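Local coordinates for bacterial bifunctional deaminase-reductase C-terminal domain-containing protein (Corynebacterium diphtheriae, PDB 2P4G) that probably acts as an NADP-dependent pyrimidine reductase of riboflavin biosynthesis, although its own activity remains unproven, at residues T239-E244 and S256-I261; C36-I41 and D210-T215; S137-T142 and E165-P170. One frame throughout, in Å; residues are numbered along the deposited sequence.

Contact 1: residues T239-E244 and S256-I261; sequences TRLVLE and SRYKVI. With NO3 (nitrate ion), chain B.
The ring of Tyr258 is sandwiched between two leucines of the neighbouring strand. Leu241 sets CD1 over one face, 3.9 Å from the ring centroid, and Leu243 brings its CD1 over the opposite face at a similar height; both are CH-pi contacts displaced toward the rim. Tyr258 CG lies beside its own backbone N (chi1 -63°), which places the ring between them. Leu241 also presses CB against Tyr258 CD1 (3.4 Å), its side chain crossing the ring at about a right angle. The Arg240 guanidinium has a nitrate ion at its edge: NE and NH2 both donate to nitrate O2, NE over 3.2 Å.

These residues belong to the antiparallel beta hairpin 237-248/254-260 at the margin of the sheet within this chain. Val242 and Lys259 form a hydrogen-bonded pair, N and O of each bonding O and N of the other, while Leu241-Val260 and Leu243-Tyr258 are non-hydrogen-bonded pairs. Thr239 and Arg240 pair with a strand of the second subunit, which carries the sheet across the interface.

Farther along, Glu244 OE1 meets Arg257 NE at 2.8 Å in a salt bridge whose hydrogen bond is weak, bent to 123°, with carboxylate and guanidinium planes 79° apart. The same oxygen makes a second salt bridge, to Arg211 NE. At the other end, a water accepts from Thr239 OG1 and donates to Ile261 O (2.7 Å), so that it bridges the two segments.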
loop_
_atom_site.group_PDB
_atom_site.type_symbol
_atom_site.label_atom_id
_atom_site.label_comp_id
_atom_site.label_asym_id
_atom_site.label_seq_id
_atom_site.Cartn_x
_atom_site.Cartn_y
_atom_site.Cartn_z
ATOM N N THR A 239 -11.086 6.589 4.984
ATOM C CA THR A 239 -11.274 7.903 4.387
ATOM C C THR A 239 -10.894 7.881 2.930
ATOM O O THR A 239 -10.101 7.050 2.516
ATOM C CB THR A 239 -10.464 9.016 5.104
ATOM O OG1 THR A 239 -10.714 10.275 4.455
ATOM C CG2 THR A 239 -8.986 8.740 5.091
ATOM N N ARG A 240 -11.465 8.797 2.158
ATOM C CA ARG A 240 -11.072 8.955 0.776
ATOM C C ARG A 240 -10.156 10.161 0.566
ATOM O O ARG A 240 -10.122 11.137 1.366
ATOM C CB ARG A 240 -12.277 8.980 -0.177
ATOM C CG ARG A 240 -12.009 8.202 -1.523
ATOM C CD ARG A 240 -13.155 8.310 -2.510
ATOM N NE ARG A 240 -12.734 8.235 -3.917
ATOM C CZ ARG A 240 -12.144 9.222 -4.604
ATOM N NH1 ARG A 240 -11.864 10.391 -4.025
ATOM N NH2 ARG A 240 -11.818 9.038 -5.885
ATOM N N LEU A 241 -9.383 10.037 -0.513
ATOM C CA LEU A 241 -8.311 10.945 -0.838
ATOM C C LEU A 241 -8.572 11.476 -2.218
ATOM O O LEU A 241 -9.297 10.841 -2.994
ATOM C CB LEU A 241 -6.994 10.189 -0.814
ATOM C CG LEU A 241 -6.593 9.527 0.509
ATOM C CD1 LEU A 241 -5.286 8.702 0.365
ATOM C CD2 LEU A 241 -6.440 10.596 1.595
ATOM N N VAL A 242 -8.047 12.671 -2.493
ATOM C CA VAL A 242 -7.990 13.234 -3.848
ATOM C C VAL A 242 -6.519 13.279 -4.214
ATOM O O VAL A 242 -5.728 13.942 -3.539
ATOM C CB VAL A 242 -8.624 14.645 -3.927
ATOM C CG1 VAL A 242 -8.347 15.333 -5.293
ATOM C CG2 VAL A 242 -10.116 14.554 -3.674
ATOM N N LEU A 243 -6.151 12.525 -5.243
ATOM C CA LEU A 243 -4.797 12.546 -5.775
ATOM C C LEU A 243 -4.568 13.907 -6.430
ATOM O O LEU A 243 -5.341 14.329 -7.278
ATOM C CB LEU A 243 -4.589 11.412 -6.790
ATOM C CG LEU A 243 -3.171 11.278 -7.367
ATOM C CD1 LEU A 243 -2.171 10.927 -6.270
ATOM C CD2 LEU A 243 -3.128 10.262 -8.542
ATOM N N GLU A 244 -3.516 14.591 -6.004
ATOM C CA GLU A 244 -3.177 15.903 -6.534
ATOM C C GLU A 244 -1.928 15.902 -7.415
ATOM O O GLU A 244 -1.841 16.673 -8.371
ATOM C CB GLU A 244 -2.954 16.861 -5.385
ATOM C CG GLU A 244 -4.188 17.259 -4.621
ATOM C CD GLU A 244 -3.860 18.215 -3.484
ATOM O OE1 GLU A 244 -2.679 18.312 -3.095
ATOM O OE2 GLU A 244 -4.782 18.865 -2.977
ATOM N N SER A 256 3.409 10.509 -4.371
ATOM C CA SER A 256 2.012 10.879 -4.513
ATOM C C SER A 256 1.684 11.924 -3.454
ATOM O O SER A 256 2.152 11.834 -2.336
ATOM C CB SER A 256 1.112 9.653 -4.329
ATOM O OG SER A 256 1.184 9.181 -2.997
ATOM N N ARG A 257 0.911 12.929 -3.839
ATOM C CA ARG A 257 0.375 13.886 -2.923
ATOM C C ARG A 257 -1.132 13.794 -3.027
ATOM O O ARG A 257 -1.699 13.937 -4.141
ATOM C CB ARG A 257 0.804 15.293 -3.301
ATOM C CG ARG A 257 0.493 16.299 -2.203
ATOM C CD ARG A 257 0.923 17.690 -2.581
ATOM N NE ARG A 257 0.030 18.249 -3.564
ATOM C CZ ARG A 257 0.247 19.390 -4.207
ATOM N NH1 ARG A 257 1.336 20.095 -3.980
ATOM N NH2 ARG A 257 -0.652 19.819 -5.079
ATOM N N TYR A 258 -1.767 13.570 -1.874
ATOM C CA TYR A 258 -3.225 13.521 -1.747
ATOM C C TYR A 258 -3.752 14.583 -0.806
ATOM O O TYR A 258 -3.115 14.916 0.194
ATOM C CB TYR A 258 -3.658 12.208 -1.126
ATOM C CG TYR A 258 -3.345 10.963 -1.911
ATOM C CD1 TYR A 258 -4.248 10.469 -2.869
ATOM C CD2 TYR A 258 -2.176 10.234 -1.658
ATOM C CE1 TYR A 258 -3.989 9.284 -3.573
ATOM C CE2 TYR A 258 -1.896 9.049 -2.366
ATOM C CZ TYR A 258 -2.814 8.579 -3.306
ATOM O OH TYR A 258 -2.538 7.427 -3.986
ATOM N N LYS A 259 -4.962 15.041 -1.094
ATOM C CA LYS A 259 -5.716 15.888 -0.187
ATOM C C LYS A 259 -6.615 14.991 0.642
ATOM O O LYS A 259 -7.349 14.172 0.094
ATOM C CB LYS A 259 -6.541 16.896 -0.989
ATOM C CG LYS A 259 -7.661 17.626 -0.228
ATOM C CD LYS A 259 -7.141 18.521 0.893
ATOM C CE LYS A 259 -8.089 19.670 1.179
ATOM N NZ LYS A 259 -8.342 20.530 -0.023
ATOM N N VAL A 260 -6.575 15.157 1.960
ATOM C CA VAL A 260 -7.406 14.359 2.866
ATOM C C VAL A 260 -8.810 14.936 3.000
ATOM O O VAL A 260 -8.971 16.087 3.333
ATOM C CB VAL A 260 -6.769 14.245 4.255
ATOM C CG1 VAL A 260 -7.703 13.540 5.212
ATOM C CG2 VAL A 260 -5.448 13.530 4.154
ATOM N N ILE A 261 -9.823 14.124 2.750
ATOM C CA ILE A 261 -11.206 14.630 2.713
ATOM C C ILE A 261 -11.958 14.401 4.038
ATOM O O ILE A 261 -12.168 13.264 4.476
ATOM C CB ILE A 261 -11.971 14.019 1.546
ATOM C CG1 ILE A 261 -11.252 14.355 0.231
ATOM C CG2 ILE A 261 -13.416 14.520 1.531
ATOM C CD1 ILE A 261 -11.527 13.352 -0.893
HETATM N N NO3 B . -13.369 5.607 -7.368
HETATM O O1 NO3 B . -13.791 4.298 -7.621
HETATM O O2 NO3 B . -12.697 5.923 -6.180
HETATM O O3 NO3 B . -13.630 6.599 -8.319
HETATM O O HOH W 1 -13.709 11.082 3.963
#

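Contact 2: residues C36-I41 and D210-T215; sequences CRAIAI and DRLHLT. With EDO (1,2-ethanediol), chain L.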
loop_
_atom_site.group_PDB
_atom_site.type_symbol
_atom_site.label_atom_id
_atom_site.label_comp_id
_atom_site.label_asym_id
_atom_site.label_seq_id
_atom_site.Cartn_x
_atom_site.Cartn_y
_atom_site.Cartn_z
ATOM N N CYS A 36 -1.534 21.165 7.966
ATOM C CA CYS A 36 -0.824 19.991 8.457
ATOM C C CYS A 36 -0.744 18.916 7.377
ATOM O O CYS A 36 -1.747 18.573 6.751
ATOM C CB CYS A 36 -1.537 19.417 9.676
ATOM S SG CYS A 36 -0.796 17.921 10.334
ATOM N N ARG A 37 0.461 18.397 7.182
ATOM C CA ARG A 37 0.731 17.357 6.213
ATOM C C ARG A 37 1.446 16.205 6.877
ATOM O O ARG A 37 2.309 16.405 7.727
ATOM C CB ARG A 37 1.613 17.870 5.086
ATOM C CG ARG A 37 1.039 19.068 4.416
ATOM C CD ARG A 37 1.616 19.212 3.039
ATOM N NE ARG A 37 1.255 20.471 2.400
ATOM C CZ ARG A 37 1.784 20.877 1.256
ATOM N NH1 ARG A 37 2.697 20.133 0.639
ATOM N NH2 ARG A 37 1.414 22.032 0.742
ATOM N N ALA A 38 1.074 15.001 6.473
ATOM C CA ALA A 38 1.765 13.803 6.901
ATOM C C ALA A 38 2.652 13.365 5.736
ATOM O O ALA A 38 2.236 13.453 4.590
ATOM C CB ALA A 38 0.762 12.732 7.271
ATOM N N ILE A 39 3.877 12.931 6.028
ATOM C CA ILE A 39 4.782 12.411 4.999
ATOM C C ILE A 39 5.211 10.995 5.355
ATOM O O ILE A 39 5.630 10.722 6.475
ATOM C CB ILE A 39 6.004 13.348 4.731
ATOM C CG1 ILE A 39 6.857 12.786 3.598
ATOM C CG2 ILE A 39 6.857 13.600 6.009
ATOM C CD1 ILE A 39 7.514 13.833 2.781
ATOM N N ALA A 40 5.074 10.069 4.412
ATOM C CA ALA A 40 5.265 8.666 4.767
ATOM C C ALA A 40 5.795 7.861 3.578
ATOM O O ALA A 40 5.703 8.300 2.427
ATOM C CB ALA A 40 3.951 8.066 5.359
ATOM N N ILE A 41 6.426 6.734 3.896
ATOM C CA ILE A 41 6.906 5.768 2.918
ATOM C C ILE A 41 6.305 4.395 3.233
ATOM O O ILE A 41 6.119 4.032 4.388
ATOM C CB ILE A 41 8.489 5.737 2.875
ATOM C CG1 ILE A 41 8.993 4.887 1.700
ATOM C CG2 ILE A 41 9.060 5.267 4.178
ATOM C CD1 ILE A 41 10.459 5.141 1.361
ATOM N N ASP A 210 -4.347 17.508 6.535
ATOM C CA ASP A 210 -4.947 18.144 5.347
ATOM C C ASP A 210 -4.493 17.485 4.060
ATOM O O ASP A 210 -5.241 17.410 3.106
ATOM C CB ASP A 210 -4.531 19.606 5.262
ATOM C CG ASP A 210 -4.934 20.376 6.467
ATOM O OD1 ASP A 210 -6.150 20.426 6.697
ATOM O OD2 ASP A 210 -4.056 20.910 7.185
ATOM N N ARG A 211 -3.225 17.082 4.034
ATOM C CA ARG A 211 -2.594 16.457 2.866
ATOM C C ARG A 211 -1.631 15.399 3.326
ATOM O O ARG A 211 -1.091 15.492 4.423
ATOM C CB ARG A 211 -1.771 17.444 2.045
ATOM C CG ARG A 211 -2.571 18.150 1.072
ATOM C CD ARG A 211 -1.778 19.049 0.163
ATOM N NE ARG A 211 -2.782 19.705 -0.659
ATOM C CZ ARG A 211 -3.556 20.701 -0.238
ATOM N NH1 ARG A 211 -3.387 21.249 0.964
ATOM N NH2 ARG A 211 -4.470 21.194 -1.053
ATOM N N LEU A 212 -1.393 14.449 2.427
ATOM C CA LEU A 212 -0.486 13.345 2.636
ATOM C C LEU A 212 0.495 13.292 1.477
ATOM O O LEU A 212 0.080 13.313 0.327
ATOM C CB LEU A 212 -1.299 12.049 2.696
ATOM C CG LEU A 212 -0.587 10.708 2.798
ATOM C CD1 LEU A 212 0.293 10.642 4.030
ATOM C CD2 LEU A 212 -1.652 9.635 2.792
ATOM N N HIS A 213 1.787 13.262 1.804
ATOM C CA HIS A 213 2.816 12.876 0.876
ATOM C C HIS A 213 3.145 11.416 1.136
ATOM O O HIS A 213 3.621 11.082 2.205
ATOM C CB HIS A 213 4.054 13.717 1.087
ATOM C CG HIS A 213 3.859 15.134 0.706
ATOM N ND1 HIS A 213 4.169 15.617 -0.545
ATOM C CD2 HIS A 213 3.336 16.172 1.398
ATOM C CE1 HIS A 213 3.853 16.898 -0.603
ATOM N NE2 HIS A 213 3.358 17.259 0.568
ATOM N N LEU A 214 2.879 10.555 0.159
ATOM C CA LEU A 214 3.127 9.121 0.313
ATOM C C LEU A 214 4.037 8.680 -0.811
ATOM O O LEU A 214 3.769 8.948 -1.995
ATOM C CB LEU A 214 1.823 8.329 0.291
ATOM C CG LEU A 214 1.935 6.798 0.423
ATOM C CD1 LEU A 214 2.316 6.405 1.830
ATOM C CD2 LEU A 214 0.622 6.136 0.005
ATOM N N THR A 215 5.144 8.058 -0.415
ATOM C CA THR A 215 6.070 7.417 -1.318
ATOM C C THR A 215 5.799 5.922 -1.266
ATOM O O THR A 215 5.757 5.345 -0.187
ATOM C CB THR A 215 7.520 7.656 -0.872
ATOM O OG1 THR A 215 7.747 9.066 -0.793
ATOM C CG2 THR A 215 8.536 6.976 -1.843
HETATM C C1 EDO L . 6.901 5.586 7.161
HETATM O O1 EDO L . 7.082 6.928 6.678
HETATM C C2 EDO L . 7.378 5.501 8.612
HETATM O O2 EDO L . 6.413 6.116 9.470
#
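This is a parallel strand pairing in the interior of the mixed sheet, joining 36-41 to 210-215 in register, from Arg37 opposite Arg211 to Ile41 opposite Thr215. Backbone bonds alternate from Ala38 N-Arg211 O to Thr215 N-Ala40 O. The start is closed by Asp210, whose OD2 accepts from Cys36 N at 2.7 Å, almost straight (179°), while its own N donates to Cys36 O and OD1 forms a salt bridge with Arg262. Ile41 N donates to O1 of a 1,2-ethanediol, probably from the crystallisation liquor, at 2.9 Å.

On the face bearing Arg37, Ile39 and Ile41, Arg37 CG stands beside its own backbone N (chi1 -56°) and the chain then runs extended beside Arg211, crossing His213 obliquely. Its NH1 donates to His213 NE2 over 2.9 Å, 2° out of the ring plane. Arg211 CD lies over one face of the Arg37 guanidinium, toward its rim; Arg211 NE forms a salt bridge with Glu244, and Glu35 bridges both arginines, probably offsetting their like charges. Ile39 CD1 packs on His213 CB at 3.9 Å. On the other face, Ala38 CB meets Leu212 CD1.

Helix 60-72 covers the Ile39 and His213 side through Leu66 and Leu69, strand 190-195 flanks 36-41, and strand 254-260 flanks 210-215.

Contact 3: residues S137-T142 and E165-P170; sequences SPLVIT and EVIVAP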
loop_
_atom_site.group_PDB
_atom_site.type_symbol
_atom_site.label_atom_id
_atom_site.label_comp_id
_atom_site.label_asym_id
_atom_site.label_seq_id
_atom_site.Cartn_x
_atom_site.Cartn_y
_atom_site.Cartn_z
ATOM N N SER A 137 16.920 22.561 19.575
ATOM C CA SER A 137 16.402 21.767 20.685
ATOM C C SER A 137 14.954 21.290 20.414
ATOM O O SER A 137 14.116 22.066 19.973
ATOM C CB SER A 137 16.459 22.596 21.988
ATOM O OG SER A 137 16.258 21.794 23.145
ATOM N N PRO A 138 14.668 20.010 20.663
ATOM C CA PRO A 138 13.363 19.478 20.349
ATOM C C PRO A 138 12.352 19.788 21.430
ATOM O O PRO A 138 12.692 19.782 22.609
ATOM C CB PRO A 138 13.602 17.977 20.347
ATOM C CG PRO A 138 14.689 17.780 21.341
ATOM C CD PRO A 138 15.557 18.972 21.228
ATOM N N LEU A 139 11.109 20.028 21.020
ATOM C CA LEU A 139 10.027 20.170 21.945
ATOM C C LEU A 139 9.558 18.728 22.222
ATOM O O LEU A 139 9.166 18.006 21.307
ATOM C CB LEU A 139 8.924 21.035 21.325
ATOM C CG LEU A 139 7.631 21.228 22.115
ATOM C CD1 LEU A 139 7.904 21.863 23.479
ATOM C CD2 LEU A 139 6.624 22.050 21.279
ATOM N N VAL A 140 9.636 18.303 23.480
ATOM C CA VAL A 140 9.191 16.968 23.854
ATOM C C VAL A 140 7.770 17.048 24.395
ATOM O O VAL A 140 7.470 17.891 25.241
ATOM C CB VAL A 140 10.131 16.308 24.871
ATOM C CG1 VAL A 140 9.571 14.909 25.311
ATOM C CG2 VAL A 140 11.508 16.189 24.254
ATOM N N ILE A 141 6.899 16.192 23.863
ATOM C CA ILE A 141 5.508 16.115 24.301
ATOM C C ILE A 141 5.276 14.705 24.878
ATOM O O ILE A 141 5.399 13.710 24.179
ATOM C CB ILE A 141 4.490 16.363 23.147
ATOM C CG1 ILE A 141 4.797 17.660 22.373
ATOM C CG2 ILE A 141 3.041 16.328 23.688
ATOM C CD1 ILE A 141 4.564 18.919 23.117
ATOM N N THR A 142 4.935 14.651 26.157
ATOM C CA THR A 142 4.691 13.413 26.851
ATOM C C THR A 142 3.357 13.491 27.613
ATOM O O THR A 142 2.561 14.414 27.421
ATOM C CB THR A 142 5.879 13.101 27.785
ATOM O OG1 THR A 142 5.675 11.829 28.407
ATOM C CG2 THR A 142 6.048 14.173 28.838
ATOM N N GLU A 165 12.809 21.549 26.569
ATOM C CA GLU A 165 11.430 21.895 26.878
ATOM C C GLU A 165 10.501 20.683 26.782
ATOM O O GLU A 165 10.384 20.076 25.706
ATOM C CB GLU A 165 10.947 22.954 25.887
ATOM C CG GLU A 165 9.694 23.694 26.314
ATOM C CD GLU A 165 9.241 24.702 25.273
ATOM O OE1 GLU A 165 10.031 25.010 24.332
ATOM O OE2 GLU A 165 8.078 25.171 25.388
ATOM N N VAL A 166 9.831 20.349 27.887
ATOM C CA VAL A 166 8.914 19.202 27.934
ATOM C C VAL A 166 7.508 19.608 28.357
ATOM O O VAL A 166 7.324 20.158 29.436
ATOM C CB VAL A 166 9.386 18.119 28.921
ATOM C CG1 VAL A 166 8.495 16.877 28.787
ATOM C CG2 VAL A 166 10.868 17.762 28.705
ATOM N N ILE A 167 6.525 19.338 27.503
ATOM C CA ILE A 167 5.149 19.552 27.834
ATOM C C ILE A 167 4.579 18.206 28.246
ATOM O O ILE A 167 4.676 17.230 27.484
ATOM C CB ILE A 167 4.334 20.041 26.636
ATOM C CG1 ILE A 167 4.797 21.427 26.170
ATOM C CG2 ILE A 167 2.843 20.111 27.012
ATOM C CD1 ILE A 167 4.097 21.878 24.878
ATOM N N VAL A 168 3.992 18.151 29.443
ATOM C CA VAL A 168 3.335 16.946 29.938
ATOM C C VAL A 168 1.834 17.084 29.739
ATOM O O VAL A 168 1.202 17.881 30.412
ATOM C CB VAL A 168 3.635 16.731 31.438
ATOM C CG1 VAL A 168 2.952 15.457 31.951
ATOM C CG2 VAL A 168 5.137 16.692 31.660
ATOM N N ALA A 169 1.277 16.343 28.792
ATOM C CA ALA A 169 -0.175 16.272 28.622
ATOM C C ALA A 169 -0.797 15.546 29.816
ATOM O O ALA A 169 -0.170 14.670 30.395
ATOM C CB ALA A 169 -0.531 15.551 27.315
ATOM N N PRO A 170 -2.008 15.950 30.238
ATOM C CA PRO A 170 -2.772 15.150 31.199
ATOM C C PRO A 170 -3.001 13.709 30.770
ATOM O O PRO A 170 -2.934 13.382 29.578
ATOM C CB PRO A 170 -4.103 15.892 31.280
ATOM C CG PRO A 170 -3.732 17.311 31.004
ATOM C CD PRO A 170 -2.692 17.222 29.936
HETATM O O HOH W 2 13.565 21.953 23.911
#
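Strands 139-142 and 166-169 run parallel, their axes 4.7 Å apart at closest approach and inclined by 17°, and four backbone hydrogen bonds alternate between them, from Val140 N to Glu165 O at the start to Ala169 N and Thr142 O at the end.

Side chains meet on both faces of the sheet. On one, Ile141 and Ile167 lie side by side and point the same way, their CD1 atoms 3.5 Å apart, a tight fit for two methyls. Ile141 CG1 stands beside the backbone N (chi1 -51°), and a second turn at chi2 (-69°) carries CD1 across to its partner. Leu139 CD1 approaches the same Ile167 methyl and also reaches Glu165 CD at 3.6 Å, lying against the carboxylate end of that chain. On the other face, Val140 and Val166 run alongside each other, and Thr142 turns CG2 to Val166 CG1 at 3.6 Å, while its OG1 bonds Ser116 O and Trp152 NE1.

The pair forms a beta-alpha-beta crossover through helix 150-162, which packs on Val166 and Val168; helix 175-184 covers the isoleucines from the opposite side. At the N-terminal end of the pairing a water accepts from Glu165 N, donates to Pro138 O at 2.7 Å and contacts Ser137 OG at 2.8 Å, linking Pro138 to Glu165.

The chemistry is therefore mainly apolar on both faces, where the aliphatic contacts are sealed against the two helices, while polar ends find partners beyond the pair, as Glu165 does in its salt bridge with Arg186.

In the fold
From the N terminus, the first strand is 35-43, and contact 2 closes the longest loop when the chain returns at 210-215, the closest ends of the segments being 169 residues apart. Contact 3 is nested inside that loop, where 137-142 pairs with 165-170 across a single helical connection at the far margin of the sheet. Contact 1 follows in series, a short hairpin closed after contact 2 is complete. Contacts 1 and 2 adjoin, their centres about 9 Å apart, because strands 211-217 and 254-260 are neighbours, and both touch the second subunit. Contact 3 lies about 31 Å from contact 1, centre to centre; these two include the outermost strands of the sheet within this chain.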